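Local coordinates for protein AxyAgu115A (Amphibacillus xylanus NBRC 15112, PDB 6NPS) that probably hydrolyses the alpha-linked glucuronic acid branches of arabinoglucuronoxylan, as a family GH115 alpha-glucuronidase whose action is coordinated with that of alpha-arabinofuranosidases, at residues A[223-229]-A[289-293]; A[266-271]-A[282-286]; A[296-301]-A[346-350]; A[406-412]-A[446-452]. The protein carries 3 engineered substitutions. One frame throughout, in Å; residues are numbered along the deposited sequence.

Contact 1. Residues A[223-229]-A[289-293]; sequences NDDGPGL and KRTGH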
# COMPACT_ATOMS: atom_id res chain seq x y z
N ASN A 223 17.22 -3.77 47.73
CA ASN A 223 17.49 -3.68 49.19
C ASN A 223 16.66 -4.64 50.02
O ASN A 223 16.93 -4.77 51.22
CB ASN A 223 17.23 -2.27 49.72
CG ASN A 223 18.21 -1.27 49.14
OD1 ASN A 223 19.38 -1.59 48.89
ND2 ASN A 223 17.73 -0.04 48.87
N ASP A 224 15.67 -5.32 49.42
CA ASP A 224 14.70 -6.13 50.15
C ASP A 224 14.59 -7.57 49.68
O ASP A 224 13.94 -8.37 50.36
CB ASP A 224 13.30 -5.50 50.06
CG ASP A 224 13.26 -4.06 50.58
OD1 ASP A 224 13.20 -3.88 51.82
OD2 ASP A 224 13.29 -3.12 49.75
N ASP A 225 15.18 -7.94 48.53
CA ASP A 225 14.91 -9.20 47.85
C ASP A 225 16.01 -10.23 48.07
O ASP A 225 16.06 -11.22 47.33
CB ASP A 225 14.76 -8.99 46.33
CG ASP A 225 13.47 -8.28 45.95
OD1 ASP A 225 12.55 -8.17 46.80
OD2 ASP A 225 13.37 -7.84 44.77
N GLY A 226 16.92 -9.98 49.02
CA GLY A 226 18.11 -10.79 49.17
C GLY A 226 17.90 -12.27 49.36
O GLY A 226 18.68 -13.07 48.82
N PRO A 227 16.88 -12.71 50.13
CA PRO A 227 15.87 -12.02 50.95
C PRO A 227 16.46 -10.96 51.88
O PRO A 227 17.66 -11.03 52.17
CB PRO A 227 15.24 -13.16 51.77
CG PRO A 227 15.43 -14.36 50.93
CD PRO A 227 16.78 -14.17 50.26
N GLY A 228 15.64 -10.01 52.34
CA GLY A 228 16.13 -8.93 53.18
C GLY A 228 17.28 -8.20 52.52
O GLY A 228 17.31 -8.00 51.30
N LEU A 229 18.28 -7.84 53.33
CA LEU A 229 19.44 -7.08 52.89
C LEU A 229 20.55 -7.93 52.29
O LEU A 229 21.64 -7.41 52.09
CB LEU A 229 20.04 -6.32 54.09
CG LEU A 229 19.16 -5.19 54.56
CD1 LEU A 229 19.63 -4.85 55.99
CD2 LEU A 229 19.26 -3.98 53.63
N LYS A 289 19.41 6.03 56.37
CA LYS A 289 19.73 5.28 57.58
C LYS A 289 19.86 3.79 57.31
O LYS A 289 20.63 3.10 57.98
CB LYS A 289 18.66 5.51 58.64
CG LYS A 289 18.71 6.85 59.34
CD LYS A 289 17.73 6.87 60.53
CE LYS A 289 17.75 8.21 61.26
NZ LYS A 289 16.87 8.22 62.48
N ARG A 290 19.10 3.26 56.33
CA ARG A 290 19.04 1.81 56.17
C ARG A 290 20.25 1.26 55.43
O ARG A 290 20.75 0.18 55.76
CB ARG A 290 17.74 1.42 55.45
CG ARG A 290 17.23 0.05 55.82
CD ARG A 290 16.14 -0.41 54.87
NE ARG A 290 15.94 -1.85 54.95
CZ ARG A 290 15.56 -2.60 53.92
NH1 ARG A 290 15.34 -2.04 52.74
NH2 ARG A 290 15.40 -3.91 54.07
N THR A 291 20.74 1.93 54.38
CA THR A 291 21.88 1.39 53.66
C THR A 291 22.99 2.42 53.48
O THR A 291 23.92 2.19 52.70
CB THR A 291 21.46 0.80 52.29
OG1 THR A 291 21.00 1.85 51.43
CG2 THR A 291 20.36 -0.23 52.48
N GLY A 292 22.96 3.53 54.22
CA GLY A 292 23.98 4.56 54.04
C GLY A 292 25.38 4.12 54.42
O GLY A 292 26.36 4.74 53.98
N HIS A 293 25.52 3.06 55.20
CA HIS A 293 26.86 2.67 55.64
C HIS A 293 27.52 1.64 54.72
O HIS A 293 28.68 1.28 54.95
CB HIS A 293 26.81 2.12 57.06
CG HIS A 293 25.93 0.92 57.22
ND1 HIS A 293 24.56 0.97 57.08
CD2 HIS A 293 26.24 -0.37 57.50
CE1 HIS A 293 24.06 -0.24 57.28
NE2 HIS A 293 25.05 -1.07 57.54
O HOH W 1 21.28 0.71 48.80

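Contact 2. Residues A[266-271]-A[282-286]; sequences IYGDAW and KFWED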
# COMPACT_ATOMS: atom_id res chain seq x y z
N ILE A 266 3.83 7.47 57.66
CA ILE A 266 4.80 8.55 57.89
C ILE A 266 5.44 9.04 56.60
O ILE A 266 6.10 10.09 56.60
CB ILE A 266 5.93 8.12 58.85
CG1 ILE A 266 6.55 6.80 58.39
CG2 ILE A 266 5.41 8.11 60.28
CD1 ILE A 266 7.94 6.52 58.98
N TYR A 267 5.31 8.29 55.50
CA TYR A 267 5.87 8.70 54.22
C TYR A 267 4.83 9.33 53.29
O TYR A 267 5.15 9.62 52.12
CB TYR A 267 6.53 7.51 53.52
CG TYR A 267 7.50 6.75 54.38
CD1 TYR A 267 7.27 5.42 54.71
CD2 TYR A 267 8.63 7.36 54.89
CE1 TYR A 267 8.16 4.72 55.51
CE2 TYR A 267 9.53 6.67 55.69
CZ TYR A 267 9.29 5.36 55.99
OH TYR A 267 10.19 4.66 56.76
N GLY A 268 3.61 9.54 53.77
CA GLY A 268 2.54 10.14 52.97
C GLY A 268 2.09 9.22 51.84
O GLY A 268 2.42 8.02 51.79
N ASP A 269 1.34 9.80 50.91
CA ASP A 269 0.78 9.04 49.78
C ASP A 269 0.78 9.90 48.51
O ASP A 269 -0.24 10.08 47.84
CB ASP A 269 -0.64 8.54 50.08
CG ASP A 269 -0.96 7.26 49.31
OD1 ASP A 269 -1.89 6.53 49.71
OD2 ASP A 269 -0.28 6.99 48.30
N ALA A 270 1.94 10.43 48.17
CA ALA A 270 2.10 11.32 47.03
C ALA A 270 3.58 11.45 46.73
O ALA A 270 4.35 11.91 47.58
CB ALA A 270 1.47 12.69 47.32
N TRP A 271 4.00 11.03 45.53
CA TRP A 271 5.39 11.22 45.09
C TRP A 271 5.49 12.66 44.61
O TRP A 271 5.43 12.97 43.41
CB TRP A 271 5.75 10.21 44.01
CG TRP A 271 7.21 10.17 43.71
CD1 TRP A 271 7.82 10.55 42.55
CD2 TRP A 271 8.25 9.71 44.58
NE1 TRP A 271 9.18 10.36 42.64
CE2 TRP A 271 9.48 9.85 43.88
CE3 TRP A 271 8.27 9.20 45.88
CZ2 TRP A 271 10.70 9.50 44.44
CZ3 TRP A 271 9.50 8.85 46.44
CH2 TRP A 271 10.70 9.00 45.72
N LYS A 282 11.11 12.11 55.15
CA LYS A 282 11.33 10.99 56.06
C LYS A 282 11.56 9.70 55.29
O LYS A 282 12.31 8.83 55.73
CB LYS A 282 10.14 10.85 57.05
CG LYS A 282 10.35 9.78 58.13
CD LYS A 282 11.04 10.33 59.40
CE LYS A 282 10.89 9.37 60.59
NZ LYS A 282 10.11 9.97 61.72
N PHE A 283 10.98 9.59 54.09
CA PHE A 283 11.27 8.46 53.23
C PHE A 283 12.76 8.41 52.87
O PHE A 283 13.41 7.37 53.02
CB PHE A 283 10.37 8.54 51.99
CG PHE A 283 10.53 7.40 51.02
CD1 PHE A 283 10.20 6.10 51.39
CD2 PHE A 283 10.97 7.64 49.73
CE1 PHE A 283 10.35 5.03 50.45
CE2 PHE A 283 11.13 6.60 48.79
CZ PHE A 283 10.80 5.29 49.15
N TRP A 284 13.33 9.55 52.43
CA TRP A 284 14.75 9.63 52.08
C TRP A 284 15.63 9.45 53.30
O TRP A 284 16.69 8.80 53.22
CB TRP A 284 15.03 10.97 51.39
CG TRP A 284 14.43 11.06 50.00
CD1 TRP A 284 14.16 10.01 49.16
CD2 TRP A 284 14.06 12.24 49.29
NE1 TRP A 284 13.63 10.47 47.97
CE2 TRP A 284 13.57 11.84 48.03
CE3 TRP A 284 14.12 13.60 49.58
CZ2 TRP A 284 13.11 12.75 47.08
CZ3 TRP A 284 13.67 14.51 48.61
CH2 TRP A 284 13.17 14.08 47.39
N GLU A 285 15.22 10.01 54.44
CA GLU A 285 15.95 9.81 55.69
C GLU A 285 16.02 8.33 56.10
O GLU A 285 17.08 7.83 56.48
CB GLU A 285 15.28 10.62 56.81
CG GLU A 285 15.97 10.43 58.14
CD GLU A 285 15.16 10.99 59.32
OE1 GLU A 285 14.14 11.69 59.09
OE2 GLU A 285 15.55 10.72 60.48
N ASP A 286 14.88 7.63 56.08
CA ASP A 286 14.91 6.21 56.44
C ASP A 286 15.70 5.39 55.43
O ASP A 286 16.36 4.40 55.80
CB ASP A 286 13.49 5.70 56.61
CG ASP A 286 12.87 6.16 57.97
OD1 ASP A 286 13.56 6.95 58.66
OD2 ASP A 286 11.74 5.75 58.34

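Contact 3. Residues A[296-301]-A[346-350]; sequences NIITIG and VPRML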
# COMPACT_ATOMS: atom_id res chain seq x y z
N ASN A 296 28.35 2.86 48.27
CA ASN A 296 27.41 3.18 47.20
C ASN A 296 27.65 4.62 46.77
O ASN A 296 28.42 5.36 47.38
CB ASN A 296 25.95 2.95 47.65
CG ASN A 296 25.69 3.51 49.04
OD1 ASN A 296 26.02 4.67 49.32
ND2 ASN A 296 25.12 2.67 49.93
N ILE A 297 27.02 5.00 45.67
CA ILE A 297 26.95 6.39 45.26
C ILE A 297 25.50 6.80 45.43
O ILE A 297 24.59 6.08 44.97
CB ILE A 297 27.44 6.57 43.81
CG1 ILE A 297 28.94 6.22 43.72
CG2 ILE A 297 27.16 8.00 43.29
CD1 ILE A 297 29.44 6.23 42.27
N ILE A 298 25.27 7.88 46.17
CA ILE A 298 23.92 8.34 46.45
C ILE A 298 23.44 9.19 45.29
O ILE A 298 24.07 10.20 44.93
CB ILE A 298 23.86 9.14 47.75
CG1 ILE A 298 24.40 8.30 48.92
CG2 ILE A 298 22.42 9.64 48.00
CD1 ILE A 298 24.47 9.10 50.25
N THR A 299 22.31 8.81 44.69
CA THR A 299 21.73 9.63 43.65
C THR A 299 20.92 10.74 44.30
O THR A 299 20.24 10.52 45.31
CB THR A 299 20.88 8.78 42.69
OG1 THR A 299 21.74 7.87 41.97
CG2 THR A 299 20.15 9.67 41.67
N ILE A 300 21.04 11.96 43.78
CA ILE A 300 20.27 13.08 44.31
C ILE A 300 19.40 13.63 43.18
O ILE A 300 19.53 13.22 42.03
CB ILE A 300 21.16 14.17 44.94
CG1 ILE A 300 22.16 14.71 43.90
CG2 ILE A 300 21.91 13.61 46.17
CD1 ILE A 300 22.79 16.06 44.28
N GLY A 301 18.50 14.55 43.53
CA GLY A 301 17.51 15.02 42.58
C GLY A 301 16.17 14.33 42.78
O GLY A 301 15.97 13.60 43.75
N VAL A 346 31.32 11.99 50.65
CA VAL A 346 30.19 11.14 50.27
C VAL A 346 30.00 11.23 48.76
O VAL A 346 29.57 12.28 48.25
CB VAL A 346 28.91 11.52 51.02
CG1 VAL A 346 27.82 10.53 50.66
CG2 VAL A 346 29.19 11.53 52.50
N PRO A 347 30.24 10.16 48.02
CA PRO A 347 30.00 10.20 46.56
C PRO A 347 28.51 10.38 46.27
O PRO A 347 27.66 9.63 46.75
CB PRO A 347 30.51 8.85 46.06
CG PRO A 347 31.39 8.32 47.17
CD PRO A 347 30.78 8.87 48.47
N ARG A 348 28.20 11.40 45.47
CA ARG A 348 26.84 11.68 45.08
C ARG A 348 26.82 11.98 43.59
O ARG A 348 27.84 12.39 43.01
CB ARG A 348 26.24 12.85 45.86
CG ARG A 348 26.11 12.64 47.37
CD ARG A 348 26.13 13.98 48.11
NE ARG A 348 27.46 14.59 48.09
CZ ARG A 348 27.71 15.90 48.10
NH1 ARG A 348 26.70 16.77 48.15
NH2 ARG A 348 28.95 16.34 48.08
N MET A 349 25.64 11.78 42.99
CA MET A 349 25.48 11.92 41.54
C MET A 349 24.12 12.54 41.25
O MET A 349 23.11 12.16 41.84
CB MET A 349 25.61 10.56 40.84
CG MET A 349 25.45 10.60 39.29
SD MET A 349 23.74 10.17 38.79
CE MET A 349 23.75 8.39 39.08
N LEU A 350 24.11 13.49 40.31
CA LEU A 350 22.88 14.09 39.82
C LEU A 350 22.78 13.76 38.33
O LEU A 350 23.70 14.05 37.56
CB LEU A 350 22.86 15.59 40.06
CG LEU A 350 21.69 16.25 39.33
CD1 LEU A 350 20.37 15.85 40.02
CD2 LEU A 350 21.87 17.76 39.33

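Contact 4. Residues A[406-412]-A[446-452]; sequences GMYYHFD and LWIVNVG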
# COMPACT_ATOMS: atom_id res chain seq x y z
N GLY A 406 29.78 12.27 34.64
CA GLY A 406 29.46 10.90 34.31
C GLY A 406 28.81 10.77 32.95
O GLY A 406 28.31 11.75 32.39
N MET A 407 28.79 9.56 32.40
CA MET A 407 28.05 9.31 31.16
C MET A 407 27.23 8.05 31.34
O MET A 407 27.74 7.01 31.77
CB MET A 407 28.98 9.17 29.94
CG MET A 407 28.20 8.85 28.59
SD MET A 407 26.97 10.15 28.19
CE MET A 407 28.01 11.60 28.13
N TYR A 408 25.94 8.16 31.01
CA TYR A 408 25.00 7.05 31.00
C TYR A 408 24.67 6.74 29.55
O TYR A 408 24.09 7.58 28.85
CB TYR A 408 23.77 7.43 31.82
CG TYR A 408 22.66 6.41 31.78
CD1 TYR A 408 22.93 5.05 31.68
CD2 TYR A 408 21.33 6.83 31.84
CE1 TYR A 408 21.89 4.11 31.62
CE2 TYR A 408 20.28 5.90 31.81
CZ TYR A 408 20.57 4.55 31.69
OH TYR A 408 19.54 3.65 31.63
N TYR A 409 25.08 5.56 29.08
CA TYR A 409 25.06 5.13 27.69
C TYR A 409 24.10 3.95 27.58
O TYR A 409 23.80 3.30 28.58
CB TYR A 409 26.49 4.76 27.22
CG TYR A 409 26.65 4.72 25.72
CD1 TYR A 409 26.82 5.90 24.97
CD2 TYR A 409 26.63 3.52 25.05
CE1 TYR A 409 26.95 5.87 23.57
CE2 TYR A 409 26.75 3.47 23.61
CZ TYR A 409 26.92 4.65 22.91
OH TYR A 409 27.05 4.64 21.53
N HIS A 410 23.52 3.72 26.39
CA HIS A 410 22.54 2.65 26.19
C HIS A 410 23.00 1.65 25.13
O HIS A 410 23.32 2.04 24.00
CB HIS A 410 21.17 3.19 25.76
CG HIS A 410 20.38 3.83 26.86
ND1 HIS A 410 20.67 5.09 27.33
CD2 HIS A 410 19.35 3.37 27.62
CE1 HIS A 410 19.82 5.39 28.30
NE2 HIS A 410 19.01 4.37 28.49
N PHE A 411 23.00 0.36 25.49
CA PHE A 411 22.99 -0.77 24.56
C PHE A 411 21.60 -1.36 24.43
O PHE A 411 21.44 -2.33 23.68
CB PHE A 411 23.91 -1.92 25.04
CG PHE A 411 25.38 -1.57 25.13
CD1 PHE A 411 25.90 -0.45 24.49
CD2 PHE A 411 26.24 -2.39 25.84
CE1 PHE A 411 27.25 -0.16 24.54
CE2 PHE A 411 27.61 -2.09 25.91
CZ PHE A 411 28.11 -0.97 25.28
N ASP A 412 20.62 -0.84 25.17
CA ASP A 412 19.29 -1.43 25.32
C ASP A 412 18.38 -0.31 25.79
O ASP A 412 18.78 0.49 26.63
CB ASP A 412 19.35 -2.58 26.34
CG ASP A 412 18.10 -3.46 26.37
OD1 ASP A 412 17.04 -3.00 26.85
OD2 ASP A 412 18.20 -4.65 25.95
N LEU A 446 32.58 8.77 35.91
CA LEU A 446 31.65 7.66 36.02
C LEU A 446 31.15 7.30 34.63
O LEU A 446 30.75 8.19 33.88
CB LEU A 446 30.48 8.05 36.95
CG LEU A 446 29.44 6.97 37.25
CD1 LEU A 446 28.78 7.22 38.63
CD2 LEU A 446 28.37 7.01 36.20
N TRP A 447 31.14 6.01 34.30
CA TRP A 447 30.60 5.53 33.04
C TRP A 447 29.70 4.35 33.36
O TRP A 447 30.17 3.36 33.93
CB TRP A 447 31.68 5.02 32.05
CG TRP A 447 32.48 6.01 31.27
CD1 TRP A 447 32.59 7.37 31.48
CD2 TRP A 447 33.34 5.70 30.17
NE1 TRP A 447 33.45 7.91 30.55
CE2 TRP A 447 33.94 6.90 29.74
CE3 TRP A 447 33.67 4.51 29.49
CZ2 TRP A 447 34.84 6.95 28.68
CZ3 TRP A 447 34.58 4.57 28.42
CH2 TRP A 447 35.15 5.79 28.05
N ILE A 448 28.44 4.41 32.94
CA ILE A 448 27.58 3.25 33.14
C ILE A 448 26.77 3.01 31.86
O ILE A 448 26.35 3.96 31.19
CB ILE A 448 26.69 3.47 34.39
CG1 ILE A 448 25.81 2.24 34.65
CG2 ILE A 448 25.89 4.79 34.26
CD1 ILE A 448 25.29 2.12 36.11
N VAL A 449 26.55 1.75 31.50
CA VAL A 449 25.79 1.44 30.29
C VAL A 449 24.57 0.61 30.63
O VAL A 449 24.63 -0.31 31.44
CB VAL A 449 26.67 0.76 29.20
CG1 VAL A 449 27.43 -0.49 29.77
CG2 VAL A 449 25.82 0.34 27.98
N ASN A 450 23.43 0.96 30.03
CA ASN A 450 22.23 0.14 30.12
C ASN A 450 22.38 -1.10 29.24
O ASN A 450 22.46 -0.98 28.00
CB ASN A 450 21.00 0.95 29.69
CG ASN A 450 19.68 0.22 29.90
OD1 ASN A 450 19.60 -1.02 29.83
ND2 ASN A 450 18.63 0.99 30.17
N VAL A 451 22.40 -2.29 29.85
CA VAL A 451 22.62 -3.53 29.10
C VAL A 451 21.38 -4.39 29.07
O VAL A 451 21.48 -5.58 28.77
CB VAL A 451 23.80 -4.35 29.64
CG1 VAL A 451 25.15 -3.68 29.39
CG2 VAL A 451 23.55 -4.70 31.13
N GLY A 452 20.21 -3.84 29.41
CA GLY A 452 19.00 -4.66 29.38
C GLY A 452 19.11 -5.91 30.25
O GLY A 452 19.45 -5.81 31.43
O HOH W 2 20.23 -6.98 26.49

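Contact 1. Residues A[223-229]-A[289-293]
Asp-224 OD1 takes both terminal nitrogens of one guanidinium group, with Arg-290 NH1 at 3.0 Å and Arg-290 NH2 at 3.1 Å. Both hydrogen bonds are weak, bent at the hydrogen to 127° and 123°, with the two N-H groups sharing one oxygen. The pair is nevertheless a salt bridge, and the carboxylate and guanidinium planes differ by only 19°. Arg-290 bridges the distance with an extended chain from CG to NE, after a first torsion that sets CG opposite the backbone N. Leu-229 CD2 covers one face of the guanidinium, offset toward its rim and 3.9 Å from Arg-290 NH2.

In the TIM-barrel domain, residues 223-229 belong to the loop between strand 212-214 and helix 230-238, and the contact ties that loop to helix 277-291. Beside the ion pair, a water donates to Asn-223 OD1 at 3.0 Å and to Thr-291 OG1 at 2.9 Å, joining the two segments a second time. The amide's other end, Asn-223 ND2, is bonded to Glu-256 outside the contact. The methyl of the threonine supplies the apolar part: Thr-291 CG2 lies 4.1 Å from Leu-229 CD2, and the same methyl approaches the amide, with Thr-291 CG2 at 4.0 Å from Asn-223 OD1.

Contact 2. Residues A[266-271]-A[282-286]
Tyr-267 presents a face to the edge of Phe-283, the two ring planes standing at 74° with centroids 5.6 Å apart, which defines a T-shaped pair. With Trp-271 they form an aromatic cluster where a loop of the TIM-barrel domain folds back over helix 277-291. Phe-283 CD1 lies above the rim of the tyrosine ring, while Ile-266 CG1 sits over the centre of the opposite face, so the ring is sandwiched between the helix and its own chain neighbour.

The tyrosine edge faces the helix backbone and the next turn. Tyr-267 CE2 comes within 3.5 Å of Lys-282 O, and Tyr-267 OH donates to Asp-286 OD2 over a very short 2.5 Å. The exact length is doubtful and says nothing firm about strength. OD2 lies near the plane of the ring, yet the carboxylate as a whole is turned 86° from it. Asp-286 comes three residues after Phe-283, about one turn, so the phenol reaches past the phenylalanine to the next turn of the helix.

Phe-283 extends away from its backbone N (chi1 -178°), which carries its CD2-CE2 edge to the tryptophan, while CD1 lies over the tyrosine. Tyr-257 adds an edge-to-face contact to this phenylalanine, and Trp-271 NE1 is bonded to Arg-303 O. The indole's six-membered ring meets Phe-283 obliquely, Trp-271 CZ3 lying 3.6 Å from Phe-283 CE2.

Contact 3. Residues A[296-301]-A[346-350]
Ile-298 sets CG1 opposite its carbonyl carbon (chi1 -57°) and continues extended, which carries CD1 to within 3.7 Å of Val-346 CG1. Arg-348 instead folds back at chi3, turning its guanidinium to its own segment: NE donates in the guanidinium plane to Val-346 O over 3.1 Å, while NH1 is held by Asn-332.

The strands are parallel neighbours in the TIM barrel, joined through helix 317-338 in a beta-alpha-beta crossover. Three backbone bonds fix the register: Ile-298 N to Pro-347 O at 3.0 Å, Met-349 N to Ile-298 O at 3.0 Å, and Ile-300 N to Met-349 O at 2.8 Å. Ile-298 and Arg-348 share one face of the sheet, packed against Ile-335 of that helix.

Thr-299 and Met-349 share the other face, pointing the same way side by side. The methionine chain bends twice, so that Met-349 CE lies 3.6 Å from Thr-299 OG1, whose hydroxyl is bonded to Ala-244 O. Ile-297 CG2 packs on Met-349 CB at 3.9 Å, and Tyr-212 touches both residues. At the other end of the pair, Leu-350 CD1 reaches to 3.4 Å from Ile-300 O.

Contact 4. Residues A[406-412]-A[446-452]
Met-407 and Tyr-409 alternate with Ile-448 and Asn-450 in a backbone ladder that holds two parallel strands in register. From Met-407 N to Leu-446 O (2.8 Å) it runs on through Ile-448 N to Met-407 O, Tyr-409 N to Ile-448 O and Asn-450 N to Tyr-409 O, ending with Phe-411 N on Asn-450 O at 2.9 Å.

Side-chain polar bonds gather on Asn-450. Its OD1 accepts from Gly-452 N at 2.9 Å, an Asx turn, and its ND2 donates to Tyr-408 OH at 3.2 Å and also to Asn-176. Its CG stands anti to the backbone N (chi1 -174°), which lays the amide alongside the Tyr-408 ring. The two groups are nearly parallel, their planes 10° apart, though the hydroxyl is tilted 27° out of the amide plane. Tyr-408 OH further bonds a glycerol, probably from crystallisation, close to His-410, whose ND1 is hydrogen-bonded to Asp-384 OD1. It lies toward the C-terminal ends of the strands, consistent with a pocket where TIM barrels carry their active sites.

Apolar contact is focused on Phe-411: Val-449 CG2 sits over the ring centre, a CH-pi contact 3.3 Å from the centroid.

The strands belong to a beta-alpha-beta unit through helix 428-440. That helix and helix 458-469 cover the face bearing Met-407, Tyr-409, Trp-447 and Val-449, while strands 379-383 and 170-174 flank the pair.

How the contacts relate
Followed from the N terminus, contact 1 closes the first and widest loop, from residues 223-229 to 289-293. Contact 2 falls wholly within it, and both draw on helix 277-291, with centres about 17 Å apart. After that loop closes, Thr-291 O of contact 1 meets Asn-296 ND2 of contact 3 at 3.1 Å, a probable hydrogen bond where the helix gives way to strand 298-300. Contacts 3 and 4 follow in series, and no pair crosses. They join different neighbouring strands of the same barrel sheet and touch by packing, Ile-297 CD1 against Leu-446 CD1 at 3.8 Å. Contacts 1 and 2 thus tie peripheral loops to a helix, contacts 3 and 4 strand to strand.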